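Local coordinates for protein acetyl-CoA C-acetyltransferase (Syntrophomonas wolfei subsp. wolfei, PDB 7N7Z) that probably catalyses the thiolase reaction, condensing two acetyl-CoA molecules into acetoacetyl-CoA or cleaving acetoacetyl-CoA in the reverse direction, at residues R15-R20 and V204-K209; E120-I125 and I253-A258; D313-E318 and L378-G383; V319-A324 and N350-G355; M161-E166 and A238-G243. All coordinates share one frame; numbering follows the deposited sequence.

Contact 1: R15-R20 and V204-K209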
# COMPACT_ATOMS: atom_id res chain seq x y z
N ARG B 15 -17.23 -29.88 -8.68
CA ARG B 15 -16.37 -29.03 -7.87
C ARG B 15 -14.92 -29.32 -8.25
O ARG B 15 -14.59 -30.39 -8.75
CB ARG B 15 -16.59 -29.26 -6.37
CG ARG B 15 -16.14 -30.61 -5.84
CD ARG B 15 -16.02 -30.58 -4.32
NE ARG B 15 -15.62 -31.87 -3.75
CZ ARG B 15 -14.38 -32.19 -3.40
NH1 ARG B 15 -13.37 -31.36 -3.58
NH2 ARG B 15 -14.16 -33.39 -2.86
N THR B 16 -14.07 -28.33 -8.00
CA THR B 16 -12.63 -28.53 -8.12
C THR B 16 -12.12 -29.18 -6.85
O THR B 16 -12.83 -29.27 -5.85
CB THR B 16 -11.94 -27.20 -8.38
OG1 THR B 16 -11.93 -26.42 -7.18
CG2 THR B 16 -12.64 -26.42 -9.48
N PRO B 17 -10.87 -29.65 -6.85
CA PRO B 17 -10.26 -30.07 -5.59
C PRO B 17 -10.17 -28.90 -4.62
O PRO B 17 -10.17 -27.73 -5.02
CB PRO B 17 -8.87 -30.57 -6.01
CG PRO B 17 -8.99 -30.88 -7.46
CD PRO B 17 -9.99 -29.89 -8.00
N ILE B 18 -10.10 -29.22 -3.34
CA ILE B 18 -9.95 -28.21 -2.29
C ILE B 18 -8.45 -28.04 -2.05
O ILE B 18 -7.80 -28.92 -1.47
CB ILE B 18 -10.69 -28.60 -1.01
CG1 ILE B 18 -12.18 -28.81 -1.32
CG2 ILE B 18 -10.51 -27.53 0.06
CD1 ILE B 18 -13.00 -29.25 -0.13
N GLY B 19 -7.90 -26.92 -2.51
CA GLY B 19 -6.48 -26.68 -2.40
C GLY B 19 -6.08 -26.04 -1.09
O GLY B 19 -6.88 -25.41 -0.40
N ARG B 20 -4.80 -26.21 -0.74
CA ARG B 20 -4.26 -25.62 0.47
C ARG B 20 -4.10 -24.11 0.31
O ARG B 20 -3.85 -23.61 -0.79
CB ARG B 20 -2.91 -26.24 0.81
CG ARG B 20 -2.98 -27.45 1.73
CD ARG B 20 -1.58 -28.02 1.96
NE ARG B 20 -1.61 -29.31 2.64
CZ ARG B 20 -1.19 -29.52 3.88
NH1 ARG B 20 -0.71 -28.55 4.63
NH2 ARG B 20 -1.25 -30.76 4.38
N VAL B 204 -13.74 -32.07 -10.73
CA VAL B 204 -13.20 -31.77 -12.05
C VAL B 204 -11.79 -31.22 -11.84
O VAL B 204 -11.61 -30.28 -11.06
CB VAL B 204 -14.06 -30.75 -12.83
CG1 VAL B 204 -14.27 -29.47 -12.02
CG2 VAL B 204 -13.42 -30.44 -14.18
N PRO B 205 -10.76 -31.78 -12.48
CA PRO B 205 -9.40 -31.37 -12.16
C PRO B 205 -9.10 -29.96 -12.64
O PRO B 205 -9.72 -29.45 -13.58
CB PRO B 205 -8.53 -32.40 -12.89
CG PRO B 205 -9.38 -32.91 -13.99
CD PRO B 205 -10.80 -32.84 -13.51
N VAL B 206 -8.14 -29.32 -11.98
CA VAL B 206 -7.65 -27.99 -12.33
C VAL B 206 -6.24 -28.15 -12.89
O VAL B 206 -5.37 -28.73 -12.23
CB VAL B 206 -7.67 -27.04 -11.13
CG1 VAL B 206 -7.12 -25.68 -11.52
CG2 VAL B 206 -9.08 -26.91 -10.58
N VAL B 207 -6.02 -27.62 -14.08
CA VAL B 207 -4.76 -27.79 -14.79
C VAL B 207 -3.95 -26.50 -14.67
O VAL B 207 -4.41 -25.43 -15.09
CB VAL B 207 -5.00 -28.15 -16.27
CG1 VAL B 207 -3.70 -28.13 -17.03
CG2 VAL B 207 -5.66 -29.52 -16.37
N ILE B 208 -2.75 -26.61 -14.10
CA ILE B 208 -1.85 -25.47 -13.96
C ILE B 208 -0.96 -25.43 -15.20
O ILE B 208 -0.22 -26.38 -15.48
CB ILE B 208 -1.00 -25.59 -12.68
CG1 ILE B 208 -1.84 -26.06 -11.49
CG2 ILE B 208 -0.31 -24.25 -12.39
CD1 ILE B 208 -2.70 -24.99 -10.84
N LYS B 209 -1.02 -24.33 -15.94
CA LYS B 209 -0.30 -24.20 -17.21
C LYS B 209 1.08 -23.59 -16.97
O LYS B 209 1.38 -22.46 -17.35
CB LYS B 209 -1.11 -23.38 -18.20
CG LYS B 209 -2.32 -24.09 -18.76
CD LYS B 209 -1.96 -24.94 -19.97
CE LYS B 209 -3.16 -25.70 -20.50
NZ LYS B 209 -4.24 -24.78 -20.97
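T16 and V206 meet where the end of strand 8-20, an inner strand of the thiolase core sheet, passes strand 206-208 of a separate two-stranded antiparallel sheet. The tight part lies between T16, P17, V204 and V206. V206 CG2 crosses the threonine and reaches T16 CB at 3.6 Å. The same methyl stands 4.0 Å from P17 CD, and L33 of helix 30-45 packs on both T16 and V206. Next to it the backbones are tied once: V204 N donates to R15 O over 2.7 Å, with an N-H...O angle of 158°. V204 O then faces carbon, lying 3.5 Å from P17 CD and accepting a CA-H...O contact from T16 CA at 3.6 Å. The loose side is the solvent side, where P205, its CB pointing away from 15-20, and V207 are exposed, both resting on V216 of the partner strand. R15 CB also points away from the facing segment, but this side chain is buried, its guanidinium held by salt bridges to E202 and D220. On the tight side, V204 CG1 sits between its backbone N and carbonyl carbon (chi1 55°), which brings it 3.4 Å from R15 O.

Contact 2: E120-I125 and I253-A258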
# COMPACT_ATOMS: atom_id res chain seq x y z
N GLU B 120 -14.25 -19.63 -3.73
CA GLU B 120 -13.43 -18.84 -2.82
C GLU B 120 -11.98 -19.21 -3.07
O GLU B 120 -11.57 -20.35 -2.82
CB GLU B 120 -13.81 -19.09 -1.36
CG GLU B 120 -13.40 -17.96 -0.42
CD GLU B 120 -14.11 -16.66 -0.74
OE1 GLU B 120 -15.35 -16.64 -0.72
OE2 GLU B 120 -13.41 -15.66 -1.02
N SER B 121 -11.20 -18.25 -3.57
CA SER B 121 -9.76 -18.41 -3.74
C SER B 121 -9.09 -17.58 -2.65
O SER B 121 -8.65 -16.45 -2.88
CB SER B 121 -9.31 -17.99 -5.14
OG SER B 121 -7.90 -17.90 -5.22
N MET B 122 -9.05 -18.14 -1.44
CA MET B 122 -8.53 -17.40 -0.30
C MET B 122 -7.03 -17.14 -0.42
O MET B 122 -6.53 -16.21 0.21
CB MET B 122 -8.83 -18.14 1.01
CG MET B 122 -10.17 -18.88 1.02
SD MET B 122 -10.50 -19.82 2.53
CE MET B 122 -10.53 -18.52 3.76
N SER B 123 -6.32 -17.93 -1.23
CA SER B 123 -4.91 -17.67 -1.48
C SER B 123 -4.69 -16.36 -2.24
O SER B 123 -3.60 -15.80 -2.17
CB SER B 123 -4.30 -18.82 -2.27
OG SER B 123 -4.50 -20.06 -1.61
N ASN B 124 -5.71 -15.88 -2.96
CA ASN B 124 -5.57 -14.69 -3.80
C ASN B 124 -6.47 -13.55 -3.33
O ASN B 124 -6.79 -12.65 -4.12
CB ASN B 124 -5.87 -15.03 -5.26
CG ASN B 124 -4.75 -15.81 -5.91
OD1 ASN B 124 -3.69 -15.27 -6.21
ND2 ASN B 124 -4.98 -17.10 -6.14
N ILE B 125 -6.90 -13.56 -2.07
CA ILE B 125 -7.61 -12.40 -1.52
C ILE B 125 -6.61 -11.25 -1.36
O ILE B 125 -5.54 -11.45 -0.77
CB ILE B 125 -8.27 -12.76 -0.19
CG1 ILE B 125 -9.39 -13.78 -0.41
CG2 ILE B 125 -8.82 -11.51 0.48
CD1 ILE B 125 -9.90 -14.41 0.87
N ILE B 253 -7.94 -22.86 5.79
CA ILE B 253 -8.08 -21.82 4.78
C ILE B 253 -7.73 -22.47 3.45
O ILE B 253 -6.65 -23.06 3.31
CB ILE B 253 -7.17 -20.62 5.09
CG1 ILE B 253 -7.62 -19.93 6.39
CG2 ILE B 253 -7.16 -19.62 3.95
CD1 ILE B 253 -7.15 -20.63 7.66
N ASN B 254 -8.64 -22.39 2.48
CA ASN B 254 -8.52 -23.24 1.30
C ASN B 254 -9.18 -22.59 0.09
O ASN B 254 -10.02 -21.70 0.21
CB ASN B 254 -9.15 -24.61 1.55
CG ASN B 254 -8.65 -25.25 2.82
OD1 ASN B 254 -9.31 -25.20 3.86
ND2 ASN B 254 -7.46 -25.85 2.76
N ASP B 255 -8.79 -23.08 -1.09
CA ASP B 255 -9.32 -22.63 -2.37
C ASP B 255 -10.22 -23.71 -2.96
O ASP B 255 -9.93 -24.90 -2.85
CB ASP B 255 -8.19 -22.32 -3.35
CG ASP B 255 -7.16 -21.37 -2.78
OD1 ASP B 255 -7.54 -20.49 -1.98
OD2 ASP B 255 -5.97 -21.50 -3.14
N CYS B 256 -11.32 -23.28 -3.59
CA CYS B 256 -12.21 -24.22 -4.26
C CYS B 256 -13.29 -23.47 -5.01
O CYS B 256 -13.60 -22.31 -4.70
CB CYS B 256 -12.85 -25.20 -3.27
SG CYS B 256 -13.87 -26.46 -4.07
N ALA B 257 -13.88 -24.15 -5.99
CA ALA B 257 -15.06 -23.67 -6.69
C ALA B 257 -15.99 -24.85 -6.94
O ALA B 257 -15.55 -25.93 -7.33
CB ALA B 257 -14.70 -23.00 -8.03
N ALA B 258 -17.28 -24.63 -6.70
CA ALA B 258 -18.32 -25.60 -7.01
C ALA B 258 -19.36 -24.94 -7.91
O ALA B 258 -19.49 -23.71 -7.94
CB ALA B 258 -18.99 -26.13 -5.74
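E120 and C256 form an antiparallel hydrogen-bonded pair, E120 N giving to C256 O over 2.9 Å and C256 N to E120 O over 3.0 Å. Beyond this pair segment 120-125 leaves the sheet in a 3-10 turn, and M122 runs back across the start of strand 254-264. Its CB lies 3.7 Å from I253 CG2, and its CG presses against N254 O. SD accepts a weak bond from N254 N at 3.2 Å. The bend at chi3 (62°) swings CE onto I253, 3.6 Å from CG2, the two side chains crossing at about a right angle beside M147 of helix 146-152. D255 grips the turn from the neighbouring strand. Its OD1 takes S123 N at 2.9 Å on the syn side, while OD2 uses its syn lone pair for S123 OG at 2.6 Å, a hydroxyl that also meets L22 N. With an alanine in place of D255, S123 N and OG would probably lose the carboxylate oxygens that hold them, OG keeping L22 N, and the turn would be less firmly tied to the strand. The N254 amide bonds to H358 N through OD1 and to G19 O through ND2. Where strand 113-121 ends and strand 254-264 begins, the core sheet borders the thiolase active site, with N254 beside the predicted catalytic H358.

Contact 3: D313-E318 and L378-G383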
# COMPACT_ATOMS: atom_id res chain seq x y z
N ASP B 313 -35.41 -39.49 8.93
CA ASP B 313 -35.79 -39.77 7.54
C ASP B 313 -34.64 -39.51 6.57
O ASP B 313 -34.59 -40.13 5.50
CB ASP B 313 -37.00 -38.92 7.14
CG ASP B 313 -38.25 -39.29 7.90
OD1 ASP B 313 -38.34 -40.44 8.38
OD2 ASP B 313 -39.16 -38.44 8.02
N VAL B 314 -33.72 -38.62 6.92
CA VAL B 314 -32.63 -38.27 6.02
C VAL B 314 -31.63 -39.42 5.96
O VAL B 314 -31.17 -39.91 7.00
CB VAL B 314 -31.96 -36.97 6.47
CG1 VAL B 314 -30.98 -36.48 5.41
CG2 VAL B 314 -33.01 -35.91 6.77
N ASP B 315 -31.29 -39.85 4.75
CA ASP B 315 -30.39 -40.99 4.58
C ASP B 315 -28.94 -40.61 4.81
O ASP B 315 -28.14 -41.45 5.23
CB ASP B 315 -30.55 -41.60 3.19
CG ASP B 315 -31.92 -42.23 2.98
OD1 ASP B 315 -32.53 -42.68 3.97
OD2 ASP B 315 -32.38 -42.27 1.82
N TYR B 316 -28.56 -39.36 4.54
CA TYR B 316 -27.18 -38.93 4.73
C TYR B 316 -27.16 -37.42 4.92
O TYR B 316 -27.94 -36.70 4.30
CB TYR B 316 -26.31 -39.33 3.54
CG TYR B 316 -24.87 -38.87 3.66
CD1 TYR B 316 -24.02 -39.44 4.60
CD2 TYR B 316 -24.37 -37.87 2.84
CE1 TYR B 316 -22.71 -39.02 4.72
CE2 TYR B 316 -23.06 -37.45 2.95
CZ TYR B 316 -22.23 -38.02 3.89
OH TYR B 316 -20.93 -37.61 4.00
N TRP B 317 -26.25 -36.96 5.78
CA TRP B 317 -26.10 -35.55 6.11
C TRP B 317 -24.69 -35.08 5.80
O TRP B 317 -23.72 -35.81 6.04
CB TRP B 317 -26.39 -35.30 7.60
CG TRP B 317 -27.84 -35.20 7.95
CD1 TRP B 317 -28.63 -36.19 8.47
CD2 TRP B 317 -28.68 -34.04 7.82
NE1 TRP B 317 -29.90 -35.72 8.67
CE2 TRP B 317 -29.96 -34.40 8.28
CE3 TRP B 317 -28.47 -32.74 7.36
CZ2 TRP B 317 -31.03 -33.51 8.29
CZ3 TRP B 317 -29.53 -31.85 7.37
CH2 TRP B 317 -30.79 -32.24 7.83
N GLU B 318 -24.58 -33.87 5.28
CA GLU B 318 -23.30 -33.17 5.15
C GLU B 318 -23.38 -31.92 6.02
O GLU B 318 -23.92 -30.89 5.60
CB GLU B 318 -23.00 -32.81 3.69
CG GLU B 318 -22.32 -33.91 2.90
CD GLU B 318 -20.85 -34.05 3.22
OE1 GLU B 318 -20.09 -33.07 3.01
OE2 GLU B 318 -20.44 -35.13 3.69
N LEU B 378 -23.96 -44.74 -2.27
CA LEU B 378 -24.59 -45.66 -1.33
C LEU B 378 -26.00 -46.06 -1.74
O LEU B 378 -26.66 -46.79 -1.00
CB LEU B 378 -24.62 -45.03 0.07
CG LEU B 378 -23.27 -44.54 0.59
CD1 LEU B 378 -23.41 -43.99 2.01
CD2 LEU B 378 -22.23 -45.65 0.54
N GLY B 379 -26.48 -45.60 -2.89
CA GLY B 379 -27.82 -45.94 -3.33
C GLY B 379 -28.91 -45.40 -2.44
O GLY B 379 -30.01 -45.96 -2.41
N LEU B 380 -28.64 -44.32 -1.71
CA LEU B 380 -29.61 -43.74 -0.80
C LEU B 380 -30.51 -42.76 -1.56
O LEU B 380 -30.33 -42.51 -2.75
CB LEU B 380 -28.91 -43.05 0.36
CG LEU B 380 -27.98 -43.94 1.18
CD1 LEU B 380 -27.06 -43.09 2.06
CD2 LEU B 380 -28.77 -44.93 2.03
N THR B 381 -31.49 -42.20 -0.85
CA THR B 381 -32.53 -41.39 -1.48
C THR B 381 -32.59 -39.97 -0.93
O THR B 381 -32.59 -39.01 -1.71
CB THR B 381 -33.90 -42.07 -1.30
OG1 THR B 381 -33.81 -43.44 -1.69
CG2 THR B 381 -34.96 -41.37 -2.14
N LYS B 382 -32.63 -39.80 0.39
CA LYS B 382 -32.90 -38.51 1.01
C LYS B 382 -31.63 -37.97 1.66
O LYS B 382 -31.03 -38.63 2.52
CB LYS B 382 -34.02 -38.64 2.05
CG LYS B 382 -35.36 -39.02 1.44
CD LYS B 382 -36.45 -39.13 2.50
CE LYS B 382 -37.78 -39.53 1.88
NZ LYS B 382 -38.74 -40.05 2.90
N GLY B 383 -31.23 -36.76 1.25
CA GLY B 383 -30.04 -36.14 1.78
C GLY B 383 -30.33 -34.75 2.31
O GLY B 383 -31.33 -34.12 1.97
O HOH W 1 -39.34 -38.24 5.19
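Y316 and G383 pair in parallel, their CA atoms 5.0 Å apart, and K382 O takes two backbone donors, D315 N at 2.6 Å and Y316 N at 3.3 Å. The D315 carboxylate ties the incoming 380-382 backbone. With CG anti to the carbonyl carbon (chi1 -66°), OD2 reaches the facing backbone and accepts twice. T381 N comes in on the anti lone pair at 2.8 Å, whereas K382 N approaches from above the carboxylate plane at 2.9 Å, 47° out of it. L380 lies against the aliphatic part of the same residue, CB to D315 CB at 3.6 Å, and its CD1 also leans on Y316 CB. The two strands are the end of the core sheet within this chain, parallel neighbours joined by a connection that includes helix 360-378; L375 of this helix packs on both Y316 and L380. V314 CG1 stands 3.6 Å from G383 C and lies over one face of the W317 ring, toward the rim. Y316 OH donates to the anti lone pair of E318 OE2, and H349 N is a further partner of that hydroxyl. The K382 chain runs out extended, its CD passing D313 O and its charged end making a cation-pi contact with W309. A water bridges K382 NZ, 3.0 Å away, to D313 OD2, the second link being weak; D313 OD2 also bonds to K310 N.

Contact 4: V319-A324 and N350-G355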
# COMPACT_ATOMS: atom_id res chain seq x y z
N VAL B 319 -22.85 -32.01 7.24
CA VAL B 319 -22.81 -30.90 8.18
C VAL B 319 -21.37 -30.41 8.24
O VAL B 319 -20.49 -31.10 8.75
CB VAL B 319 -23.32 -31.30 9.56
CG1 VAL B 319 -23.23 -30.12 10.52
CG2 VAL B 319 -24.75 -31.81 9.47
N ASN B 320 -21.13 -29.21 7.70
CA ASN B 320 -19.79 -28.67 7.66
C ASN B 320 -19.22 -28.53 9.07
O ASN B 320 -19.84 -27.93 9.94
CB ASN B 320 -19.79 -27.31 6.96
CG ASN B 320 -18.39 -26.78 6.72
OD1 ASN B 320 -17.54 -27.45 6.14
ND2 ASN B 320 -18.13 -25.56 7.19
N GLU B 321 -18.03 -29.09 9.28
CA GLU B 321 -17.32 -28.98 10.55
C GLU B 321 -16.39 -27.78 10.45
O GLU B 321 -15.30 -27.87 9.89
CB GLU B 321 -16.55 -30.25 10.86
CG GLU B 321 -17.38 -31.53 10.86
CD GLU B 321 -16.52 -32.78 10.80
OE1 GLU B 321 -15.35 -32.68 10.39
OE2 GLU B 321 -17.02 -33.87 11.16
N ALA B 322 -16.82 -26.64 11.00
CA ALA B 322 -15.95 -25.47 11.05
C ALA B 322 -14.89 -25.62 12.13
O ALA B 322 -13.71 -25.32 11.89
CB ALA B 322 -16.78 -24.20 11.29
N PHE B 323 -15.28 -26.08 13.31
CA PHE B 323 -14.36 -26.39 14.39
C PHE B 323 -14.91 -27.59 15.15
O PHE B 323 -16.12 -27.77 15.25
CB PHE B 323 -14.15 -25.21 15.34
CG PHE B 323 -13.84 -23.91 14.64
CD1 PHE B 323 -14.86 -23.06 14.23
CD2 PHE B 323 -12.53 -23.55 14.38
CE1 PHE B 323 -14.58 -21.88 13.59
CE2 PHE B 323 -12.25 -22.36 13.73
CZ PHE B 323 -13.27 -21.52 13.34
N ALA B 324 -14.00 -28.42 15.67
CA ALA B 324 -14.42 -29.60 16.42
C ALA B 324 -15.34 -29.21 17.57
O ALA B 324 -16.40 -29.82 17.77
CB ALA B 324 -13.20 -30.36 16.93
N ASN B 350 -16.81 -38.94 4.88
CA ASN B 350 -15.51 -38.83 4.24
C ASN B 350 -14.79 -37.55 4.65
O ASN B 350 -14.08 -36.93 3.85
CB ASN B 350 -15.68 -38.89 2.72
CG ASN B 350 -16.42 -40.14 2.26
OD1 ASN B 350 -16.10 -41.25 2.68
ND2 ASN B 350 -17.42 -39.95 1.41
N GLY B 351 -14.96 -37.15 5.90
CA GLY B 351 -14.37 -35.93 6.39
C GLY B 351 -15.16 -34.70 5.97
O GLY B 351 -15.97 -34.73 5.05
N SER B 352 -14.91 -33.60 6.68
CA SER B 352 -15.59 -32.34 6.39
C SER B 352 -14.61 -31.18 6.48
O SER B 352 -13.43 -31.32 6.14
CB SER B 352 -16.77 -32.15 7.34
OG SER B 352 -17.67 -31.17 6.84
N GLY B 353 -15.08 -30.02 6.96
CA GLY B 353 -14.25 -28.83 6.94
C GLY B 353 -12.94 -28.99 7.68
O GLY B 353 -11.93 -28.40 7.28
N ILE B 354 -12.93 -29.77 8.76
CA ILE B 354 -11.71 -29.91 9.54
C ILE B 354 -10.65 -30.69 8.76
O ILE B 354 -9.46 -30.34 8.78
CB ILE B 354 -12.01 -30.59 10.89
CG1 ILE B 354 -12.87 -29.66 11.76
CG2 ILE B 354 -10.72 -30.93 11.62
CD1 ILE B 354 -13.55 -30.37 12.92
N GLY B 355 -11.06 -31.74 8.06
CA GLY B 355 -10.12 -32.57 7.33
C GLY B 355 -9.89 -32.11 5.91
O GLY B 355 -8.75 -32.13 5.42
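E321 and S352 share the one direct hydrogen bond of this contact: E321 N donates to S352 OG over 3.2 Å at an N-H...O angle of 152°. The hydroxyl stands anti to its own backbone N (chi1 -162°), turned toward the 319-324 loop, and although S352 occupies the N-cap position of helix 353-356 it makes no capping bond. A weaker polar contact is CA-H...O, from G353 CA to E321 O at 3.3 Å. A beta carbon on G353 would collide with E321 O and N320 OD1, so glycine fits there. The rest is van der Waals packing. E321 extends alongside S352, with CG 3.6 Å and OE1 3.4 Å from S352 CB. I354 reaches back over the loop, its CD1 3.6 Å from E321 CB, 3.4 Å from A324 N and 4.0 Å from A324 CB; A183 and H187 of helix 176-196 touch I354 as well. The buried carboxylate finds its main partner in S186 OG, at OE1, and a weak one in N348 ND2, at OE2. Replacing E321 by an alanine would probably leave S186 OG without this acceptor and open a gap beside S352 CB. N320, E321, A322 and F323 spell the NEAF motif of thiolases; N320 packs on H358 and A322 lies near C388, both predicted catalytic residues, so this loop lines the active site.

Contact 5: M161-E166 and A238-G243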
# COMPACT_ATOMS: atom_id res chain seq x y z
N MET B 161 -13.09 -16.14 13.94
CA MET B 161 -14.11 -17.18 14.09
C MET B 161 -13.71 -18.18 15.17
O MET B 161 -14.56 -18.69 15.90
CB MET B 161 -14.33 -17.90 12.76
CG MET B 161 -14.96 -17.04 11.68
SD MET B 161 -16.66 -16.59 12.04
CE MET B 161 -16.88 -15.18 10.95
N GLY B 162 -12.41 -18.48 15.27
CA GLY B 162 -11.95 -19.42 16.27
C GLY B 162 -12.36 -19.03 17.68
O GLY B 162 -12.59 -19.90 18.53
N MET B 163 -12.47 -17.73 17.95
CA MET B 163 -12.90 -17.28 19.27
C MET B 163 -14.34 -17.70 19.55
O MET B 163 -14.67 -18.10 20.67
CB MET B 163 -12.76 -15.76 19.38
CG MET B 163 -11.36 -15.25 19.08
SD MET B 163 -10.13 -15.81 20.27
CE MET B 163 -10.20 -14.48 21.47
N THR B 164 -15.21 -17.63 18.54
CA THR B 164 -16.59 -18.06 18.74
C THR B 164 -16.67 -19.56 18.98
O THR B 164 -17.56 -20.02 19.71
CB THR B 164 -17.45 -17.67 17.54
OG1 THR B 164 -17.18 -18.55 16.44
CG2 THR B 164 -17.17 -16.23 17.12
N ALA B 165 -15.76 -20.33 18.39
CA ALA B 165 -15.68 -21.75 18.73
C ALA B 165 -15.25 -21.94 20.17
O ALA B 165 -15.73 -22.85 20.86
CB ALA B 165 -14.71 -22.46 17.78
N GLU B 166 -14.35 -21.08 20.66
CA GLU B 166 -13.96 -21.15 22.06
C GLU B 166 -15.14 -20.86 22.98
O GLU B 166 -15.26 -21.44 24.06
CB GLU B 166 -12.82 -20.16 22.34
CG GLU B 166 -11.46 -20.57 21.78
CD GLU B 166 -10.95 -21.89 22.33
OE1 GLU B 166 -11.63 -22.49 23.19
OE2 GLU B 166 -9.86 -22.33 21.90
N ALA B 238 -4.40 -22.05 18.89
CA ALA B 238 -4.21 -21.21 17.72
C ALA B 238 -4.80 -19.81 17.85
O ALA B 238 -4.36 -18.90 17.13
CB ALA B 238 -4.81 -21.88 16.48
N PHE B 239 -5.76 -19.61 18.74
CA PHE B 239 -6.46 -18.33 18.84
C PHE B 239 -6.61 -17.80 20.26
O PHE B 239 -6.90 -16.60 20.42
CB PHE B 239 -7.85 -18.42 18.21
CG PHE B 239 -7.84 -18.95 16.80
CD1 PHE B 239 -7.74 -18.08 15.72
CD2 PHE B 239 -7.93 -20.30 16.55
CE1 PHE B 239 -7.73 -18.55 14.43
CE2 PHE B 239 -7.92 -20.79 15.25
CZ PHE B 239 -7.82 -19.91 14.19
N LYS B 240 -6.45 -18.62 21.29
CA LYS B 240 -6.60 -18.16 22.66
C LYS B 240 -5.63 -18.90 23.56
O LYS B 240 -5.33 -20.08 23.34
CB LYS B 240 -8.04 -18.37 23.17
CG LYS B 240 -8.37 -17.57 24.42
CD LYS B 240 -9.78 -17.88 24.92
CE LYS B 240 -10.84 -17.30 23.99
NZ LYS B 240 -11.95 -16.66 24.75
N LYS B 241 -5.14 -18.21 24.58
CA LYS B 241 -4.27 -18.84 25.57
C LYS B 241 -5.02 -19.97 26.26
O LYS B 241 -6.12 -19.78 26.78
CB LYS B 241 -3.79 -17.82 26.60
CG LYS B 241 -3.37 -16.48 26.01
CD LYS B 241 -2.23 -15.84 26.80
CE LYS B 241 -2.52 -14.39 27.17
NZ LYS B 241 -2.04 -14.07 28.55
N GLY B 242 -4.42 -21.16 26.25
CA GLY B 242 -5.08 -22.32 26.80
C GLY B 242 -6.38 -22.67 26.12
O GLY B 242 -7.21 -23.38 26.70
N GLY B 243 -6.59 -22.19 24.89
CA GLY B 243 -7.81 -22.50 24.17
C GLY B 243 -7.79 -23.89 23.56
O GLY B 243 -6.74 -24.43 23.22
O HOH W 2 -7.64 -21.72 20.57
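G162 and F239 bring the two backbones to 6.2 Å between CA atoms, and E166 and G243 to 6.6 Å, as the N-terminal part of helix 161-172 faces a loop that folds into a type II beta turn from K240 to G243. The F239 ring turns one face to G162 CA, which stands 4.2 Å from the centroid and 13° off the ring normal, a CH-pi contact; a beta carbon there would run into F239 CD2. The ring also meets that of H160. In M163, chi2 (-65°) carries SD to F239 O at 3.3 Å, and chi3 (-91°) turns CE to K240 CE at 3.8 Å. K240 and E166 run antiparallel alongside each other, K240 CE touching E166 CB at 3.8 Å, but their charged ends do not meet: K240 NZ stays 6.0 Å from E166 OE1. The glutamate instead turns its carboxylate onto the end of the turn, OE2 lying 3.1 Å from G243 CA, where a side chain would clash. OE2 accepts from V245 N and from a water that reaches F239 N only weakly. Helix and turn both belong to the long excursion between core strands 113-121 and 254-264, consistent with the loop domain of thiolases, which packs beside the active site.

In the fold
Contacts 1, 2 and 4 are buried, while 3 and 5 are partly open to solvent and use waters. Contacts 1 and 2 share the core sheet through neighbouring strands 8-20 and 254-264 and touch through G19 and D255; contact 3 sits at its far end, its centre about 28 Å from that of contact 2. Segment 319-324 of contact 4 continues directly from 313-318 of contact 3 and meets contact 5 where F323 packs on A165 and M161. Carboxylates grip backbone amides in contacts 2 and 3, whereas contact 1 combines a single backbone bond with apolar packing, and contact 5 relies on CH-pi and methionine packing. Contacts 2 and 4 approach H358 from different halves of the sequence.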